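Glutathione S-transferase (Legionella pneumophila subsp. pneumophila str. Philadelphia 1, PDB 3NIV) probably acts as a zeta-class glutathione transferase with maleylacetoacetate isomerase activity. Local coordinates at residues Q68-I73 and M99-A104; A94-M99 and G165-C170. All coordinates share one frame; numbering follows the deposited sequence.

Overall arrangement
Both contacts are buried and both use helix 90-106, so one helix illustrates how a glutathione transferase builds its domains and joins them. Contact 1 lies between the thioredoxin-like N-terminal domain and the helical C-terminal domain; contact 2 lies within the latter. Their centres are about 8 Å apart, and Cys170 connects them, its SG packing on Met70 SE and Ala100 CB. Contact 1 is wholly apolar and spans widely separated helices through one long side chain. Contact 2 brings two helices close together over an alanine and adds a lysine and a helix cap at its margins. Both touch the second subunit, and helix 90-106 ends near Cys105, seen in an interchain disulfide.

Contact 1. Residues Q68-I73 and M99-A104; sequences QSMAII and MALIVA
Met70, modelled as selenomethionine, reaches from helix 69-79 to Ala100, Leu101 and Ala104 on helix 90-106. This is the interdomain seam of the glutathione transferase fold, where a helix of the thioredoxin-like domain faces the first long helix of the all-helical domain. Gln68 occupies the N-cap position of its helix and turns to the dimer partner, where NE2 is hydrogen-bonded to Asp106 of the second subunit. Next comes Ser69, whose OG bonds to Arg16 within its own domain. Met70 then does the bridging. The local axes stay 12.3 Å apart at 147°, so backbones do not approach closely and a long, unbranched side chain spans the interval. Its CG lies anti to the carbonyl carbon (chi1 -54°), and two further bends curl the chain so that the terminal methyl CE rests 3.7 Å from Ala100 CB. Met70 also packs on Leu101 of the second subunit, drawing the dimer interface into the seam. Within the chain, CE reaches the Leu101 branch CD2 more loosely, at 4.5 Å, while Met70 SE lies alongside Ala104 CB, at 4.2 Å.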
loop_
_atom_site.group_PDB
_atom_site.type_symbol
_atom_site.label_atom_id
_atom_site.label_comp_id
_atom_site.label_asym_id
_atom_site.label_seq_id
_atom_site.Cartn_x
_atom_site.Cartn_y
_atom_site.Cartn_z
ATOM N N GLN A 68 -1.634 2.816 9.749
ATOM C CA GLN A 68 -1.407 2.085 8.508
ATOM C C GLN A 68 -1.104 0.620 8.776
ATOM O O GLN A 68 -0.023 0.268 9.248
ATOM C CB GLN A 68 -0.316 2.728 7.654
ATOM C CG GLN A 68 -0.681 4.098 7.108
ATOM C CD GLN A 68 -1.808 4.054 6.080
ATOM O OE1 GLN A 68 -2.010 3.048 5.403
ATOM N NE2 GLN A 68 -2.534 5.156 5.951
ATOM N N SER A 69 -2.071 -0.228 8.448
ATOM C CA SER A 69 -2.002 -1.654 8.748
ATOM C C SER A 69 -0.726 -2.335 8.255
ATOM O O SER A 69 -0.134 -3.128 8.987
ATOM C CB SER A 69 -3.257 -2.379 8.233
ATOM O OG SER A 69 -3.440 -2.193 6.839
HETATM N N MSE A 70 -0.298 -2.038 7.033
HETATM C CA MSE A 70 0.950 -2.616 6.524
HETATM C C MSE A 70 2.164 -2.139 7.330
HETATM O O MSE A 70 3.062 -2.921 7.635
HETATM C CB MSE A 70 1.136 -2.312 5.041
HETATM C CG MSE A 70 -0.042 -2.736 4.195
HETATM SE SE MSE A 70 -0.537 -4.617 4.481
HETATM C CE MSE A 70 0.912 -5.461 3.467
ATOM N N ALA A 71 2.163 -0.860 7.691
ATOM C CA ALA A 71 3.210 -0.301 8.533
ATOM C C ALA A 71 3.183 -0.915 9.917
ATOM O O ALA A 71 4.220 -1.246 10.470
ATOM C CB ALA A 71 3.083 1.219 8.627
ATOM N N ILE A 72 1.989 -1.049 10.481
ATOM C CA ILE A 72 1.816 -1.667 11.795
ATOM C C ILE A 72 2.380 -3.087 11.808
ATOM O O ILE A 72 3.083 -3.499 12.739
ATOM C CB ILE A 72 0.330 -1.707 12.193
ATOM C CG1 ILE A 72 -0.121 -0.309 12.649
ATOM C CG2 ILE A 72 0.086 -2.792 13.248
ATOM C CD1 ILE A 72 -1.600 -0.165 12.919
ATOM N N ILE A 73 2.083 -3.825 10.753
ATOM C CA ILE A 73 2.485 -5.218 10.690
ATOM C C ILE A 73 4.005 -5.351 10.593
ATOM O O ILE A 73 4.610 -6.186 11.269
ATOM C CB ILE A 73 1.757 -5.941 9.534
ATOM C CG1 ILE A 73 0.295 -6.198 9.932
ATOM C CG2 ILE A 73 2.464 -7.223 9.181
ATOM C CD1 ILE A 73 -0.634 -6.460 8.773
HETATM N N MSE A 99 2.307 -9.181 -3.313
HETATM C CA MSE A 99 1.005 -9.810 -3.439
HETATM C C MSE A 99 0.070 -9.250 -2.389
HETATM O O MSE A 99 -1.092 -9.010 -2.654
HETATM C CB MSE A 99 1.134 -11.321 -3.329
HETATM C CG MSE A 99 1.785 -11.912 -4.558
HETATM SE SE MSE A 99 2.277 -13.768 -4.312
HETATM C CE MSE A 99 0.468 -14.522 -4.069
ATOM N N ALA A 100 0.604 -9.025 -1.198
ATOM C CA ALA A 100 -0.135 -8.341 -0.161
ATOM C C ALA A 100 -0.488 -6.915 -0.607
ATOM O O ALA A 100 -1.530 -6.392 -0.244
ATOM C CB ALA A 100 0.664 -8.320 1.115
ATOM N N LEU A 101 0.373 -6.301 -1.411
ATOM C CA LEU A 101 0.114 -4.952 -1.912
ATOM C C LEU A 101 -0.989 -4.935 -2.965
ATOM O O LEU A 101 -1.777 -3.989 -3.052
ATOM C CB LEU A 101 1.393 -4.340 -2.484
ATOM C CG LEU A 101 2.510 -4.172 -1.444
ATOM C CD1 LEU A 101 3.817 -3.620 -2.056
ATOM C CD2 LEU A 101 2.033 -3.314 -0.278
ATOM N N ILE A 102 -1.040 -5.986 -3.773
ATOM C CA ILE A 102 -2.115 -6.113 -4.742
ATOM C C ILE A 102 -3.470 -5.933 -4.049
ATOM O O ILE A 102 -4.384 -5.333 -4.593
ATOM C CB ILE A 102 -2.081 -7.470 -5.409
ATOM C CG1 ILE A 102 -0.917 -7.536 -6.398
ATOM C CG2 ILE A 102 -3.440 -7.773 -6.077
ATOM C CD1 ILE A 102 -0.877 -8.813 -7.231
ATOM N N VAL A 103 -3.581 -6.456 -2.836
ATOM C CA VAL A 103 -4.828 -6.389 -2.094
ATOM C C VAL A 103 -4.943 -5.037 -1.441
ATOM O O VAL A 103 -5.942 -4.354 -1.572
ATOM C CB VAL A 103 -4.863 -7.448 -0.975
ATOM C CG1 VAL A 103 -5.924 -7.106 0.056
ATOM C CG2 VAL A 103 -5.050 -8.850 -1.555
ATOM N N ALA A 104 -3.885 -4.652 -0.746
ATOM C CA ALA A 104 -3.887 -3.442 0.047
ATOM C C ALA A 104 -3.716 -2.154 -0.767
ATOM O O ALA A 104 -3.978 -1.078 -0.252
ATOM C CB ALA A 104 -2.827 -3.538 1.125
#

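Contact 2. Residues A94-M99 and G165-C170; sequences ATLKSM and GLADVC
The methyl of Ala167 packs against Leu96 and Met99, a clear case of a small residue letting two helices come together. The apolar contacts centre on that methyl: Leu96 CD2 approaches Ala167 CB to 4.0 Å, and Met99 CB stands 4.4 Å from the same carbon. With so little side chain between them, the CA atoms of Leu96 and Ala167 are only 5.8 Å apart, and the local axes run nearly parallel, 9° apart in direction and 8.6 Å in separation. Beyond the pair, the rest of Met99 goes to Phe145 and Leu149 of helix 127-149, while Leu96 also meets Pro87 and Phe160.

A second apolar touch involves a charged residue. Lys97 starts out pointing away from helix 166-180, but its bent chain (chi2 95°) swings the aliphatic part back across Leu166, bringing CD to 3.8 Å from Leu166 CD2. The ammonium group continues past the leucine to a salt bridge with Asp74 of the same chain; Asp74 of the second subunit is a long, weak partner.

Helices 90-106 and 166-180 thus pack side by side in the C-terminal domain of the glutathione transferase fold, and the start of the latter carries one half of a capping box. Among the polar bonds, Gly165 N at the N-cap donates to Asp168 OD1 (2.8 Å), which receives it on its anti lone pair, with an N-H...O angle of 160°. Asp168 OD2 takes a weak bond from Cys159 N, so both carboxylate oxygens have backbone partners.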
loop_
_atom_site.group_PDB
_atom_site.type_symbol
_atom_site.label_atom_id
_atom_site.label_comp_id
_atom_site.label_asym_id
_atom_site.label_seq_id
_atom_site.Cartn_x
_atom_site.Cartn_y
_atom_site.Cartn_z
ATOM N N ALA A 94 10.087 -10.239 -1.076
ATOM C CA ALA A 94 9.553 -9.109 -1.822
ATOM C C ALA A 94 8.363 -9.539 -2.679
ATOM O O ALA A 94 7.440 -8.764 -2.934
ATOM C CB ALA A 94 10.638 -8.489 -2.691
ATOM N N THR A 95 8.399 -10.782 -3.134
ATOM C CA THR A 95 7.378 -11.283 -4.033
ATOM C C THR A 95 6.054 -11.453 -3.302
ATOM O O THR A 95 4.993 -11.095 -3.813
ATOM C CB THR A 95 7.808 -12.622 -4.619
ATOM O OG1 THR A 95 8.883 -12.398 -5.534
ATOM C CG2 THR A 95 6.643 -13.289 -5.348
ATOM N N LEU A 96 6.131 -12.012 -2.102
ATOM C CA LEU A 96 4.964 -12.153 -1.258
ATOM C C LEU A 96 4.412 -10.781 -0.853
ATOM O O LEU A 96 3.206 -10.548 -0.865
ATOM C CB LEU A 96 5.325 -13.002 -0.041
ATOM C CG LEU A 96 5.389 -14.487 -0.399
ATOM C CD1 LEU A 96 6.196 -15.278 0.621
ATOM C CD2 LEU A 96 3.981 -15.056 -0.556
ATOM N N LYS A 97 5.313 -9.873 -0.515
ATOM C CA LYS A 97 4.957 -8.501 -0.165
ATOM C C LYS A 97 4.122 -7.853 -1.252
ATOM O O LYS A 97 3.086 -7.243 -0.982
ATOM C CB LYS A 97 6.221 -7.679 0.016
ATOM C CG LYS A 97 6.226 -6.812 1.250
ATOM C CD LYS A 97 6.923 -7.515 2.412
ATOM C CE LYS A 97 7.728 -6.522 3.247
ATOM N NZ LYS A 97 6.886 -5.409 3.783
ATOM N N SER A 98 4.575 -7.986 -2.489
ATOM C CA SER A 98 3.887 -7.353 -3.591
ATOM C C SER A 98 2.489 -7.959 -3.784
ATOM O O SER A 98 1.586 -7.331 -4.352
ATOM C CB SER A 98 4.704 -7.466 -4.867
ATOM O OG SER A 98 4.582 -8.738 -5.449
HETATM N N MSE A 99 2.307 -9.181 -3.313
HETATM C CA MSE A 99 1.005 -9.810 -3.439
HETATM C C MSE A 99 0.070 -9.250 -2.389
HETATM O O MSE A 99 -1.092 -9.010 -2.654
HETATM C CB MSE A 99 1.134 -11.321 -3.329
HETATM C CG MSE A 99 1.785 -11.912 -4.558
HETATM SE SE MSE A 99 2.277 -13.768 -4.312
HETATM C CE MSE A 99 0.468 -14.522 -4.069
ATOM N N GLY A 165 1.597 -16.665 5.792
ATOM C CA GLY A 165 2.387 -15.449 5.773
ATOM C C GLY A 165 1.605 -14.175 5.539
ATOM O O GLY A 165 0.363 -14.170 5.585
ATOM N N LEU A 166 2.345 -13.097 5.278
ATOM C CA LEU A 166 1.779 -11.775 5.044
ATOM C C LEU A 166 0.720 -11.770 3.954
ATOM O O LEU A 166 -0.309 -11.138 4.104
ATOM C CB LEU A 166 2.885 -10.771 4.678
ATOM C CG LEU A 166 2.414 -9.342 4.377
ATOM C CD1 LEU A 166 1.719 -8.732 5.594
ATOM C CD2 LEU A 166 3.574 -8.446 3.895
ATOM N N ALA A 167 0.982 -12.450 2.849
ATOM C CA ALA A 167 0.002 -12.541 1.780
ATOM C C ALA A 167 -1.299 -13.192 2.259
ATOM O O ALA A 167 -2.390 -12.763 1.873
ATOM C CB ALA A 167 0.569 -13.313 0.604
ATOM N N ASP A 168 -1.196 -14.233 3.082
ATOM C CA ASP A 168 -2.400 -14.897 3.582
ATOM C C ASP A 168 -3.124 -13.958 4.552
ATOM O O ASP A 168 -4.352 -13.859 4.560
ATOM C CB ASP A 168 -2.051 -16.222 4.279
ATOM C CG ASP A 168 -1.276 -17.167 3.386
ATOM O OD1 ASP A 168 -0.048 -17.322 3.592
ATOM O OD2 ASP A 168 -1.892 -17.746 2.468
ATOM N N VAL A 169 -2.341 -13.261 5.366
ATOM C CA VAL A 169 -2.889 -12.323 6.322
ATOM C C VAL A 169 -3.737 -11.258 5.623
ATOM O O VAL A 169 -4.771 -10.848 6.147
ATOM C CB VAL A 169 -1.786 -11.640 7.134
ATOM C CG1 VAL A 169 -2.392 -10.552 8.021
ATOM C CG2 VAL A 169 -1.026 -12.661 7.954
ATOM N N CYS A 170 -3.311 -10.821 4.441
ATOM C CA CYS A 170 -4.061 -9.801 3.707
ATOM C C CYS A 170 -5.169 -10.388 2.841
ATOM O O CYS A 170 -6.152 -9.717 2.545
ATOM C CB CYS A 170 -3.130 -8.938 2.855
ATOM S SG CYS A 170 -1.988 -7.948 3.830
#